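Local coordinates for SnoaL-like domain-containing protein (Kribbella flavida, PDB 4LMI), which is of unknown function but adopts a SnoaL-like fold of the NTF2 clan and has been proposed to be a ketosteroid isomerase, at residues Glu46-Arg51 with Leu55-Glu60; Lys16-Leu21 with Ala79-Asn84; Gln59-Asp64 with Leu85-Glu90. All blocks are in the same frame, centred on the assembly; numbering follows the deposited sequence.

Contact 1 of 3, residues Glu46-Arg51 with Leu55-Glu60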
ATOM      1  N   GLU B  46       6.792 -14.956   3.221  1.00 26.67           N
ATOM      2  CA  GLU B  46       5.883 -16.089   3.109  1.00 27.03           C
ATOM      3  C   GLU B  46       5.119 -16.029   1.803  1.00 26.14           C
ATOM      4  O   GLU B  46       4.761 -14.945   1.331  1.00 25.11           O
ATOM      5  CB  GLU B  46       4.880 -16.099   4.256  1.00 27.04           C
ATOM      6  CG  GLU B  46       5.445 -16.570   5.579  1.00 29.58           C
ATOM      7  CD  GLU B  46       4.455 -16.389   6.704  1.00 33.52           C
ATOM      8  OE1 GLU B  46       4.117 -17.393   7.357  1.00 35.39           O
ATOM      9  OE2 GLU B  46       4.005 -15.244   6.929  1.00 33.78           O
ATOM     10  N   ARG B  47       4.877 -17.204   1.230  1.00 26.96           N
ATOM     11  CA  ARG B  47       4.058 -17.340   0.038  1.00 24.81           C
ATOM     12  C   ARG B  47       3.098 -18.502   0.230  1.00 26.73           C
ATOM     13  O   ARG B  47       3.470 -19.535   0.798  1.00 27.38           O
ATOM     14  CB  ARG B  47       4.931 -17.594  -1.190  1.00 24.76           C
ATOM     15  CG  ARG B  47       4.162 -17.705  -2.504  1.00 26.66           C
ATOM     16  CD  ARG B  47       5.005 -18.379  -3.566  1.00 31.54           C
ATOM     17  NE  ARG B  47       6.182 -17.592  -3.890  1.00 31.11           N
ATOM     18  CZ  ARG B  47       7.225 -18.039  -4.585  1.00 33.66           C
ATOM     19  NH1 ARG B  47       7.259 -19.293  -5.033  1.00 33.45           N
ATOM     20  NH2 ARG B  47       8.244 -17.228  -4.820  1.00 31.60           N
ATOM     21  N   ILE B  48       1.866 -18.329  -0.234  1.00 24.13           N
ATOM     22  CA  ILE B  48       0.918 -19.438  -0.330  1.00 24.98           C
ATOM     23  C   ILE B  48       0.480 -19.557  -1.783  1.00 25.60           C
ATOM     24  O   ILE B  48       0.122 -18.552  -2.406  1.00 25.09           O
ATOM     25  CB  ILE B  48      -0.307 -19.241   0.592  1.00 23.65           C
ATOM     26  CG1 ILE B  48       0.148 -19.146   2.056  1.00 26.31           C
ATOM     27  CG2 ILE B  48      -1.301 -20.385   0.410  1.00 24.28           C
ATOM     28  CD1 ILE B  48      -0.901 -18.650   3.026  1.00 26.65           C
ATOM     29  N   THR B  49       0.526 -20.774  -2.328  1.00 26.40           N
ATOM     30  CA  THR B  49       0.132 -20.999  -3.723  1.00 27.61           C
ATOM     31  C   THR B  49      -1.048 -21.958  -3.832  1.00 26.92           C
ATOM     32  O   THR B  49      -1.090 -22.999  -3.172  1.00 27.42           O
ATOM     33  CB  THR B  49       1.290 -21.543  -4.589  1.00 30.72           C
ATOM     34  OG1 THR B  49       1.815 -22.735  -3.998  1.00 33.53           O
ATOM     35  CG2 THR B  49       2.401 -20.515  -4.732  1.00 30.24           C
ATOM     36  N   GLY B  50      -2.001 -21.604  -4.682  1.00 27.61           N
ATOM     37  CA  GLY B  50      -3.175 -22.437  -4.899  1.00 26.03           C
ATOM     38  C   GLY B  50      -4.345 -22.004  -4.037  1.00 28.27           C
ATOM     39  O   GLY B  50      -4.178 -21.623  -2.867  1.00 25.95           O
ATOM     40  N   ARG B  51      -5.534 -22.070  -4.625  1.00 28.12           N
ATOM     41  CA  ARG B  51      -6.764 -21.683  -3.947  1.00 24.41           C
ATOM     42  C   ARG B  51      -7.022 -22.517  -2.690  1.00 25.86           C
ATOM     43  O   ARG B  51      -7.461 -21.978  -1.673  1.00 25.12           O
ATOM     44  CB  ARG B  51      -7.949 -21.789  -4.906  1.00 25.37           C
ATOM     45  CG  ARG B  51      -9.288 -21.413  -4.287  1.00 31.28           C
ATOM     46  CD  ARG B  51     -10.342 -21.217  -5.356  1.00 36.53           C
ATOM     47  NE  ARG B  51     -10.663 -22.457  -6.047  1.00 39.96           N
ATOM     48  CZ  ARG B  51     -11.045 -22.530  -7.319  1.00 46.65           C
ATOM     49  NH1 ARG B  51     -11.145 -21.431  -8.063  1.00 43.91           N
ATOM     50  NH2 ARG B  51     -11.314 -23.710  -7.854  1.00 44.90           N
ATOM     51  N   LEU B  55      -7.294 -20.726   0.916  1.00 25.62           N
ATOM     52  CA  LEU B  55      -8.579 -20.788   1.612  1.00 26.75           C
ATOM     53  C   LEU B  55      -8.392 -21.322   3.034  1.00 27.31           C
ATOM     54  O   LEU B  55      -8.893 -20.734   3.990  1.00 28.47           O
ATOM     55  CB  LEU B  55      -9.598 -21.635   0.832  1.00 27.16           C
ATOM     56  CG  LEU B  55     -11.006 -21.762   1.431  1.00 31.80           C
ATOM     57  CD1 LEU B  55     -11.684 -20.406   1.616  1.00 29.39           C
ATOM     58  CD2 LEU B  55     -11.872 -22.695   0.593  1.00 34.84           C
ATOM     59  N   ARG B  56      -7.651 -22.419   3.161  1.00 29.19           N
ATOM     60  CA  ARG B  56      -7.338 -23.014   4.465  1.00 31.88           C
ATOM     61  C   ARG B  56      -6.655 -22.028   5.415  1.00 32.67           C
ATOM     62  O   ARG B  56      -7.020 -21.950   6.588  1.00 35.12           O
ATOM     63  CB  ARG B  56      -6.470 -24.264   4.305  1.00 36.33           C
ATOM     64  CG  ARG B  56      -7.195 -25.469   3.731  1.00 40.99           C
ATOM     65  CD  ARG B  56      -6.431 -26.755   4.005  1.00 47.97           C
ATOM     66  NE  ARG B  56      -6.632 -27.225   5.376  1.00 59.43           N
ATOM     67  CZ  ARG B  56      -5.958 -28.225   5.942  1.00 61.72           C
ATOM     68  NH1 ARG B  56      -5.018 -28.877   5.266  1.00 72.53           N
ATOM     69  NH2 ARG B  56      -6.223 -28.573   7.194  1.00 58.16           N
ATOM     70  N   PHE B  57      -5.674 -21.282   4.901  1.00 31.80           N
ATOM     71  CA  PHE B  57      -4.951 -20.263   5.672  1.00 30.86           C
ATOM     72  C   PHE B  57      -5.917 -19.262   6.298  1.00 31.44           C
ATOM     73  O   PHE B  57      -5.809 -18.946   7.486  1.00 32.46           O
ATOM     74  CB  PHE B  57      -3.914 -19.558   4.775  1.00 28.05           C
ATOM     75  CG  PHE B  57      -3.399 -18.248   5.318  1.00 29.87           C
ATOM     76  CD1 PHE B  57      -2.476 -18.218   6.358  1.00 31.24           C
ATOM     77  CD2 PHE B  57      -3.807 -17.040   4.756  1.00 30.32           C
ATOM     78  CE1 PHE B  57      -1.991 -17.012   6.843  1.00 34.54           C
ATOM     79  CE2 PHE B  57      -3.321 -15.829   5.236  1.00 34.96           C
ATOM     80  CZ  PHE B  57      -2.415 -15.816   6.285  1.00 36.66           C
ATOM     81  N   ASN B  58      -6.865 -18.781   5.498  1.00 29.05           N
ATOM     82  CA  ASN B  58      -7.883 -17.860   5.986  1.00 30.36           C
ATOM     83  C   ASN B  58      -8.853 -18.493   6.989  1.00 30.08           C
ATOM     84  O   ASN B  58      -9.219 -17.864   7.984  1.00 28.44           O
ATOM     85  CB  ASN B  58      -8.632 -17.232   4.809  1.00 28.94           C
ATOM     86  CG  ASN B  58      -7.779 -16.231   4.060  1.00 27.78           C
ATOM     87  OD1 ASN B  58      -7.531 -15.125   4.547  1.00 28.72           O
ATOM     88  ND2 ASN B  58      -7.308 -16.617   2.879  1.00 27.77           N
ATOM     89  N   GLN B  59      -9.246 -19.738   6.729  1.00 28.51           N
ATOM     90  CA  GLN B  59     -10.170 -20.467   7.603  1.00 31.41           C
ATOM     91  C   GLN B  59      -9.538 -20.878   8.940  1.00 34.48           C
ATOM     92  O   GLN B  59     -10.212 -20.894   9.976  1.00 37.14           O
ATOM     93  CB  GLN B  59     -10.735 -21.691   6.881  1.00 27.18           C
ATOM     94  CG  GLN B  59     -11.708 -21.354   5.756  1.00 28.22           C
ATOM     95  CD  GLN B  59     -12.108 -22.569   4.940  1.00 27.35           C
ATOM     96  OE1 GLN B  59     -11.324 -23.500   4.765  1.00 30.48           O
ATOM     97  NE2 GLN B  59     -13.332 -22.562   4.430  1.00 27.67           N
ATOM     98  N   GLU B  60      -8.247 -21.201   8.912  1.00 34.11           N
ATOM     99  CA  GLU B  60      -7.527 -21.630  10.113  1.00 36.54           C
ATOM    100  C   GLU B  60      -7.029 -20.471  10.977  1.00 38.62           C
ATOM    101  O   GLU B  60      -6.471 -20.699  12.052  1.00 41.80           O
ATOM    102  CB  GLU B  60      -6.349 -22.530   9.742  1.00 39.84           C
ATOM    103  CG  GLU B  60      -6.748 -23.912   9.248  1.00 41.32           C
ATOM    104  CD  GLU B  60      -5.556 -24.758   8.848  1.00 46.57           C
ATOM    105  OE1 GLU B  60      -4.414 -24.421   9.236  1.00 52.88           O
ATOM    106  OE2 GLU B  60      -5.761 -25.768   8.148  1.00 49.56           O
TER
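Ile48, on strand 46-49, outermost in the curved sheet within this chain, meets Phe57 of helix 51-59, and the two side chains cross at about a right angle in this SnoaL-like, NTF2-type fold. The aromatic ring turns one face to the isoleucine, and the methyl CD1 sits over it, 3.4 Å above the plane and displaced toward the rim. Its distance from the Phe57 ring centroid is 3.8 Å, 26° off the normal, a CH-pi contact. Ile48 gets there by holding CG1 beside its backbone N (chi1 -60°) and extending CD1 beyond it; beta-branched isoleucine suits the extended backbone, and its longer CG1-CD1 arm supplies the methyl that reaches the ring. Phe57 offers a broad apolar surface, and its ring also meets that of Tyr39 on the neighbouring strand. Arg122 of the second subunit packs on Phe57 too, and a bound buffer molecule, EPE, probably from the crystallisation liquor, lies close by and may mark a pocket.

Between strand and helix the chain turns at Gly50, the N-cap residue, whose backbone angles would press a CB against the preceding carbonyl oxygen. Arg51 then opens the helix, its NH1 hydrogen-bonded to Leu33 O. The first turn is closed by Leu55 N, which donates to Arg51 O at 2.9 Å with an N-H...O angle of 160°.

Contact 2 of 3, residues Lys16-Leu21 with Ala79-Asn84; sequences KYFDTL and AAVSVN
Phe18 of helix 6-22 carries this contact, laying its ring against Val81 and Val83 of strand 78-87. Lys16 begins the segment on the outward side of the helix, and its carbonyl O receives two bonds from Thr20: the helical one from N, and a second from OG1 at 2.8 Å, the two donors arriving from opposite faces of the carbonyl plane. Tyr17 turns inward, where its OH is hydrogen-bonded to Tyr54 OH, and its CD1 lies 3.5 Å above one face of the Phe18 ring. Phe18 follows: with CG beside the backbone N (chi1 -73°), its ring reaches down to the sheet and meets Val81, which comes from the opposite direction. Val81 CG1 covers the ring face turned away from Tyr17, 4.0 Å from the Phe18 centroid and 25° off the normal, a CH-pi contact, while Val81 CB approaches Phe18 CE2 to 3.6 Å. Beyond CZ, Phe18 CE1 meets Val83 CG1 obliquely at 3.8 Å, on the same side of the ring plane as Val81. The two valines are two residues apart on the strand, so both point toward the helix, and their branched side chains suit extended backbone. Putting an alanine in place of Phe18 would probably open a gap between helix and sheet, leaving Val81 and Val83 without their aromatic partner. Val69 and Val96 of the flanking strands also touch Phe18, placing it in the helix-on-sheet core. Across the two segments the contact is wholly apolar and buried, so it rests on dispersion and the exclusion of water.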
ATOM      1  N   LYS B  16     -15.724  -7.115  -3.567  0.50 24.63           N
ATOM      2  CA  LYS B  16     -16.264  -8.427  -3.203  0.50 24.65           C
ATOM      3  C   LYS B  16     -15.268  -9.277  -2.415  0.50 24.13           C
ATOM      4  O   LYS B  16     -15.653 -10.000  -1.492  0.50 24.08           O
ATOM      5  CB  LYS B  16     -16.733  -9.185  -4.447  0.50 26.78           C
ATOM      6  CG  LYS B  16     -18.042  -8.675  -5.020  0.50 31.64           C
ATOM      7  CD  LYS B  16     -18.645  -9.663  -6.007  0.50 35.72           C
ATOM      8  CE  LYS B  16     -19.851  -9.070  -6.719  0.50 39.40           C
ATOM      9  NZ  LYS B  16     -19.479  -7.930  -7.603  0.50 33.00           N
ATOM     10  N   TYR B  17     -13.994  -9.189  -2.790  1.00 22.54           N
ATOM     11  CA  TYR B  17     -12.922  -9.921  -2.102  1.00 22.83           C
ATOM     12  C   TYR B  17     -12.897  -9.539  -0.621  1.00 23.02           C
ATOM     13  O   TYR B  17     -12.905 -10.409   0.259  1.00 24.24           O
ATOM     14  CB  TYR B  17     -11.574  -9.646  -2.779  1.00 21.15           C
ATOM     15  CG  TYR B  17     -10.362 -10.189  -2.055  1.00 21.35           C
ATOM     16  CD1 TYR B  17      -9.759  -9.460  -1.027  1.00 21.18           C
ATOM     17  CD2 TYR B  17      -9.792 -11.412  -2.419  1.00 23.87           C
ATOM     18  CE1 TYR B  17      -8.644  -9.945  -0.364  1.00 22.39           C
ATOM     19  CE2 TYR B  17      -8.669 -11.905  -1.762  1.00 22.51           C
ATOM     20  CZ  TYR B  17      -8.103 -11.162  -0.737  1.00 22.35           C
ATOM     21  OH  TYR B  17      -6.994 -11.627  -0.079  1.00 23.02           O
ATOM     22  N   PHE B  18     -12.908  -8.238  -0.348  1.00 22.67           N
ATOM     23  CA  PHE B  18     -12.894  -7.778   1.038  1.00 24.25           C
ATOM     24  C   PHE B  18     -14.207  -7.995   1.789  1.00 26.17           C
ATOM     25  O   PHE B  18     -14.181  -8.315   2.981  1.00 28.06           O
ATOM     26  CB  PHE B  18     -12.352  -6.350   1.148  1.00 22.71           C
ATOM     27  CG  PHE B  18     -10.871  -6.285   0.938  1.00 23.67           C
ATOM     28  CD1 PHE B  18      -9.992  -6.557   1.988  1.00 25.06           C
ATOM     29  CD2 PHE B  18     -10.345  -6.025  -0.320  1.00 23.80           C
ATOM     30  CE1 PHE B  18      -8.624  -6.536   1.789  1.00 23.94           C
ATOM     31  CE2 PHE B  18      -8.972  -6.009  -0.523  1.00 23.54           C
ATOM     32  CZ  PHE B  18      -8.115  -6.264   0.530  1.00 23.14           C
ATOM     33  N   ASP B  19     -15.336  -7.842   1.096  0.50 25.53           N
ATOM     34  CA  ASP B  19     -16.649  -8.083   1.704  0.50 25.46           C
ATOM     35  C   ASP B  19     -16.842  -9.551   2.106  0.50 24.73           C
ATOM     36  O   ASP B  19     -17.293  -9.838   3.219  0.50 25.03           O
ATOM     37  CB  ASP B  19     -17.784  -7.604   0.789  0.50 24.86           C
ATOM     38  CG  ASP B  19     -17.886  -6.083   0.724  0.50 28.08           C
ATOM     39  OD1 ASP B  19     -17.245  -5.394   1.545  0.50 28.66           O
ATOM     40  OD2 ASP B  19     -18.618  -5.571  -0.147  0.50 29.10           O
ATOM     41  N   THR B  20     -16.479 -10.473   1.213  1.00 24.75           N
ATOM     42  CA  THR B  20     -16.599 -11.912   1.500  1.00 25.05           C
ATOM     43  C   THR B  20     -15.559 -12.389   2.511  1.00 25.65           C
ATOM     44  O   THR B  20     -15.847 -13.259   3.336  1.00 29.43           O
ATOM     45  CB  THR B  20     -16.547 -12.793   0.235  1.00 26.11           C
ATOM     46  OG1 THR B  20     -15.308 -12.580  -0.452  1.00 22.75           O
ATOM     47  CG2 THR B  20     -17.747 -12.488  -0.688  1.00 25.95           C
ATOM     48  N   LEU B  21     -14.358 -11.817   2.453  1.00 26.55           N
ATOM     49  CA  LEU B  21     -13.328 -12.127   3.449  1.00 25.41           C
ATOM     50  C   LEU B  21     -13.764 -11.681   4.844  1.00 26.23           C
ATOM     51  O   LEU B  21     -13.742 -12.469   5.791  1.00 27.73           O
ATOM     52  CB  LEU B  21     -11.987 -11.489   3.081  1.00 26.57           C
ATOM     53  CG  LEU B  21     -10.817 -11.769   4.040  1.00 28.57           C
ATOM     54  CD1 LEU B  21     -10.591 -13.264   4.240  1.00 25.20           C
ATOM     55  CD2 LEU B  21      -9.548 -11.087   3.547  1.00 31.36           C
ATOM     56  N   ALA B  79      -5.580  -3.743  -8.339  1.00 21.78           N
ATOM     57  CA  ALA B  79      -6.217  -2.984  -7.263  1.00 20.75           C
ATOM     58  C   ALA B  79      -5.232  -2.762  -6.121  1.00 21.13           C
ATOM     59  O   ALA B  79      -4.347  -3.587  -5.883  1.00 21.48           O
ATOM     60  CB  ALA B  79      -7.463  -3.705  -6.752  1.00 19.58           C
ATOM     61  N   ALA B  80      -5.371  -1.630  -5.436  1.00 21.73           N
ATOM     62  CA  ALA B  80      -4.666  -1.399  -4.175  1.00 20.93           C
ATOM     63  C   ALA B  80      -5.712  -0.991  -3.158  1.00 22.99           C
ATOM     64  O   ALA B  80      -6.507  -0.077  -3.402  1.00 22.52           O
ATOM     65  CB  ALA B  80      -3.613  -0.318  -4.324  1.00 22.03           C
ATOM     66  N   VAL B  81      -5.725  -1.678  -2.022  1.00 21.86           N
ATOM     67  CA  VAL B  81      -6.768  -1.479  -1.029  1.00 22.61           C
ATOM     68  C   VAL B  81      -6.107  -1.314   0.328  1.00 24.66           C
ATOM     69  O   VAL B  81      -5.257  -2.120   0.713  1.00 25.81           O
ATOM     70  CB  VAL B  81      -7.739  -2.682  -0.990  1.00 22.94           C
ATOM     71  CG1 VAL B  81      -8.873  -2.441  -0.001  1.00 23.72           C
ATOM     72  CG2 VAL B  81      -8.294  -2.994  -2.381  1.00 22.52           C
ATOM     73  N   SER B  82      -6.467  -0.254   1.043  1.00 25.36           N
ATOM     74  CA  SER B  82      -6.059  -0.150   2.434  1.00 25.99           C
ATOM     75  C   SER B  82      -7.248  -0.482   3.315  1.00 26.72           C
ATOM     76  O   SER B  82      -8.395  -0.183   2.967  1.00 26.10           O
ATOM     77  CB  SER B  82      -5.477   1.227   2.773  1.00 27.62           C
ATOM     78  OG  SER B  82      -6.432   2.247   2.575  1.00 27.15           O
ATOM     79  N   VAL B  83      -6.963  -1.134   4.438  1.00 28.11           N
ATOM     80  CA  VAL B  83      -7.980  -1.498   5.411  1.00 26.93           C
ATOM     81  C   VAL B  83      -7.526  -1.122   6.818  1.00 27.68           C
ATOM     82  O   VAL B  83      -6.325  -1.157   7.130  1.00 29.23           O
ATOM     83  CB  VAL B  83      -8.333  -3.013   5.368  1.00 26.88           C
ATOM     84  CG1 VAL B  83      -8.866  -3.417   3.998  1.00 28.44           C
ATOM     85  CG2 VAL B  83      -7.128  -3.876   5.746  1.00 26.93           C
ATOM     86  N   ASN B  84      -8.485  -0.729   7.654  1.00 27.61           N
ATOM     87  CA  ASN B  84      -8.263  -0.716   9.090  1.00 30.93           C
ATOM     88  C   ASN B  84      -8.609  -2.084   9.646  1.00 31.71           C
ATOM     89  O   ASN B  84      -9.721  -2.571   9.469  1.00 34.27           O
ATOM     90  CB  ASN B  84      -9.076   0.382   9.781  1.00 31.96           C
ATOM     91  CG  ASN B  84      -8.467   1.760   9.600  1.00 35.04           C
ATOM     92  OD1 ASN B  84      -7.273   1.900   9.301  1.00 38.74           O
ATOM     93  ND2 ASN B  84      -9.281   2.788   9.782  1.00 37.22           N
TER

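Contact 3 of 3, residues Gln59-Asp64 with Leu85-Glu90; sequences QEYPGD and LTLGDE
Tyr61 brings CE1 and its hydroxyl against the methyls of Leu87, and the two side chains cross at about a right angle. Leu87 CD1 lies 3.7 Å from Tyr61 CE1 and 3.8 Å from Tyr61 OH, meeting the ring obliquely. Leucine suits the end of strand 78-87 because its CG, anti to N (chi1 -176°), carries the forked methyls across to the loop. One face of the tyrosine ring is covered by Pro62, whose CD sits 3.6 Å above the plane, and Arg122 of the second subunit packs on Tyr61 as well.

Farther along, Asp64 O comes within 3.9 Å of Gly88 N, a backbone approach too long for a hydrogen bond. Gly63 and Gly88 both have positive phi, which favours glycine; Gly88 lies within the type II' turn from Leu87 to Glu90, closed by paired backbone bonds between those two residues and joining the strand to its antiparallel neighbour 90-101.

Tyr61 is thus two-sided in its chemistry: its ring carbons take the apolar contact with Leu87, while its OH hydrogen-bonds O3S of a bound EPE, probably from the crystallisation liquor, so the phenol offers a polar group to a sulfonate that may mark a pocket.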
ATOM      1  N   GLN B  59      -9.246 -19.738   6.729  1.00 28.51           N
ATOM      2  CA  GLN B  59     -10.170 -20.467   7.603  1.00 31.41           C
ATOM      3  C   GLN B  59      -9.538 -20.878   8.940  1.00 34.48           C
ATOM      4  O   GLN B  59     -10.212 -20.894   9.976  1.00 37.14           O
ATOM      5  CB  GLN B  59     -10.735 -21.691   6.881  1.00 27.18           C
ATOM      6  CG  GLN B  59     -11.708 -21.354   5.756  1.00 28.22           C
ATOM      7  CD  GLN B  59     -12.108 -22.569   4.940  1.00 27.35           C
ATOM      8  OE1 GLN B  59     -11.324 -23.500   4.765  1.00 30.48           O
ATOM      9  NE2 GLN B  59     -13.332 -22.562   4.430  1.00 27.67           N
ATOM     10  N   GLU B  60      -8.247 -21.201   8.912  1.00 34.11           N
ATOM     11  CA  GLU B  60      -7.527 -21.630  10.113  1.00 36.54           C
ATOM     12  C   GLU B  60      -7.029 -20.471  10.977  1.00 38.62           C
ATOM     13  O   GLU B  60      -6.471 -20.699  12.052  1.00 41.80           O
ATOM     14  CB  GLU B  60      -6.349 -22.530   9.742  1.00 39.84           C
ATOM     15  CG  GLU B  60      -6.748 -23.912   9.248  1.00 41.32           C
ATOM     16  CD  GLU B  60      -5.556 -24.758   8.848  1.00 46.57           C
ATOM     17  OE1 GLU B  60      -4.414 -24.421   9.236  1.00 52.88           O
ATOM     18  OE2 GLU B  60      -5.761 -25.768   8.148  1.00 49.56           O
ATOM     19  N   TYR B  61      -7.242 -19.237  10.520  1.00 39.93           N
ATOM     20  CA  TYR B  61      -6.707 -18.072  11.221  1.00 41.91           C
ATOM     21  C   TYR B  61      -7.403 -17.817  12.561  1.00 45.99           C
ATOM     22  O   TYR B  61      -8.625 -17.640  12.605  1.00 45.40           O
ATOM     23  CB  TYR B  61      -6.743 -16.817  10.346  1.00 41.46           C
ATOM     24  CG  TYR B  61      -5.742 -15.789  10.803  1.00 39.07           C
ATOM     25  CD1 TYR B  61      -6.069 -14.863  11.791  1.00 41.54           C
ATOM     26  CD2 TYR B  61      -4.450 -15.766  10.274  1.00 41.16           C
ATOM     27  CE1 TYR B  61      -5.144 -13.931  12.232  1.00 47.27           C
ATOM     28  CE2 TYR B  61      -3.519 -14.833  10.703  1.00 40.97           C
ATOM     29  CZ  TYR B  61      -3.871 -13.920  11.682  1.00 43.34           C
ATOM     30  OH  TYR B  61      -2.958 -12.993  12.117  1.00 39.15           O
ATOM     31  N   PRO B  62      -6.615 -17.794  13.656  1.00 43.32           N
ATOM     32  CA  PRO B  62      -7.153 -17.680  15.016  1.00 42.50           C
ATOM     33  C   PRO B  62      -7.576 -16.263  15.404  1.00 42.43           C
ATOM     34  O   PRO B  62      -7.138 -15.296  14.788  1.00 45.31           O
ATOM     35  CB  PRO B  62      -5.987 -18.149  15.891  1.00 43.49           C
ATOM     36  CG  PRO B  62      -4.769 -17.825  15.104  1.00 42.63           C
ATOM     37  CD  PRO B  62      -5.145 -17.938  13.651  1.00 38.35           C
ATOM     38  N   GLY B  63      -8.428 -16.154  16.422  1.00 44.09           N
ATOM     39  CA  GLY B  63      -8.838 -14.854  16.958  1.00 47.41           C
ATOM     40  C   GLY B  63      -9.992 -14.206  16.220  1.00 47.52           C
ATOM     41  O   GLY B  63     -10.444 -14.705  15.185  1.00 47.82           O
ATOM     42  N   ASP B  64     -10.458 -13.079  16.756  1.00 47.99           N
ATOM     43  CA  ASP B  64     -11.635 -12.384  16.243  1.00 59.64           C
ATOM     44  C   ASP B  64     -11.244 -11.038  15.632  1.00 66.92           C
ATOM     45  O   ASP B  64     -11.150 -10.024  16.333  1.00 81.76           O
ATOM     46  CB  ASP B  64     -12.673 -12.203  17.359  1.00 72.44           C
ATOM     47  CG  ASP B  64     -13.940 -11.506  16.883  1.00 78.53           C
ATOM     48  OD1 ASP B  64     -14.387 -11.761  15.741  1.00 86.15           O
ATOM     49  OD2 ASP B  64     -14.496 -10.703  17.662  1.00 80.99           O
ATOM     50  N   LEU B  85      -7.633  -2.709  10.289  1.00 35.81           N
ATOM     51  CA  LEU B  85      -7.815  -4.021  10.879  1.00 36.46           C
ATOM     52  C   LEU B  85      -7.781  -3.929  12.399  1.00 40.54           C
ATOM     53  O   LEU B  85      -6.890  -3.297  12.969  1.00 46.13           O
ATOM     54  CB  LEU B  85      -6.722  -4.977  10.394  1.00 39.09           C
ATOM     55  CG  LEU B  85      -6.716  -6.408  10.940  1.00 40.37           C
ATOM     56  CD1 LEU B  85      -7.872  -7.224  10.389  1.00 43.39           C
ATOM     57  CD2 LEU B  85      -5.396  -7.096  10.639  1.00 46.39           C
ATOM     58  N   THR B  86      -8.771  -4.545  13.036  1.00 40.48           N
ATOM     59  CA  THR B  86      -8.726  -4.816  14.460  1.00 41.98           C
ATOM     60  C   THR B  86      -8.391  -6.294  14.560  1.00 51.04           C
ATOM     61  O   THR B  86      -9.204  -7.148  14.205  1.00 54.25           O
ATOM     62  CB  THR B  86     -10.069  -4.500  15.148  1.00 47.78           C
ATOM     63  OG1 THR B  86     -10.463  -3.158  14.829  1.00 52.93           O
ATOM     64  CG2 THR B  86      -9.948  -4.634  16.655  1.00 54.69           C
ATOM     65  N   LEU B  87      -7.166  -6.582  14.996  1.00 55.24           N
ATOM     66  CA  LEU B  87      -6.675  -7.950  15.118  1.00 53.29           C
ATOM     67  C   LEU B  87      -6.476  -8.259  16.591  1.00 57.72           C
ATOM     68  O   LEU B  87      -5.441  -7.913  17.174  1.00 54.25           O
ATOM     69  CB  LEU B  87      -5.362  -8.123  14.340  1.00 51.98           C
ATOM     70  CG  LEU B  87      -4.701  -9.506  14.247  1.00 54.13           C
ATOM     71  CD1 LEU B  87      -5.469 -10.424  13.306  1.00 55.92           C
ATOM     72  CD2 LEU B  87      -3.252  -9.377  13.798  1.00 47.49           C
ATOM     73  N   GLY B  88      -7.479  -8.903  17.185  1.00 62.90           N
ATOM     74  CA  GLY B  88      -7.509  -9.137  18.624  1.00 60.96           C
ATOM     75  C   GLY B  88      -7.739  -7.827  19.348  1.00 62.77           C
ATOM     76  O   GLY B  88      -8.840  -7.270  19.302  1.00 71.64           O
ATOM     77  N   ASP B  89      -6.690  -7.341  20.008  0.50 60.49           N
ATOM     78  CA  ASP B  89      -6.725  -6.074  20.735  0.50 57.47           C
ATOM     79  C   ASP B  89      -5.933  -4.986  20.010  0.50 59.03           C
ATOM     80  O   ASP B  89      -5.946  -3.822  20.421  0.50 58.25           O
ATOM     81  CB  ASP B  89      -6.174  -6.259  22.153  0.50 54.15           C
ATOM     82  CG  ASP B  89      -4.737  -6.751  22.162  0.50 45.38           C
ATOM     83  OD1 ASP B  89      -4.233  -7.141  21.089  0.50 52.55           O
ATOM     84  OD2 ASP B  89      -4.113  -6.750  23.243  0.50 45.58           O
ATOM     85  N   GLU B  90      -5.251  -5.374  18.934  1.00 54.65           N
ATOM     86  CA  GLU B  90      -4.378  -4.471  18.193  1.00 53.64           C
ATOM     87  C   GLU B  90      -5.094  -3.781  17.033  1.00 52.65           C
ATOM     88  O   GLU B  90      -5.868  -4.405  16.303  1.00 55.94           O
ATOM     89  CB  GLU B  90      -3.151  -5.235  17.685  1.00 61.68           C
ATOM     90  CG  GLU B  90      -2.066  -4.354  17.086  1.00 62.69           C
ATOM     91  CD  GLU B  90      -0.769  -5.096  16.840  1.00 68.17           C
ATOM     92  OE1 GLU B  90      -0.258  -5.744  17.780  1.00 75.88           O
ATOM     93  OE2 GLU B  90      -0.252  -5.019  15.709  1.00 56.94           O
TER

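The three contacts lie about 16 Å from one another, centre to centre, and all reach the one mixed sheet. Contact 2 has its centre about 5 Å from the centre of the chain; contacts 1 and 3 lie farther out, at about 14 Å. Both segments of contact 1 fall between those of contact 2 in sequence, whereas contacts 2 and 3 alternate and use successive parts of strand 78-87. Contact 3 starts where contact 1 ends, sharing Gln59 and Glu60. Asn58 OD1 also packs on Leu21 CD1 at 3.6 Å, joining contacts 1 and 2. Contacts 1 and 2 join helices 51-59 and 6-22 to the sheet and contact 3 sets a loop against it; the sheet continues into the second subunit.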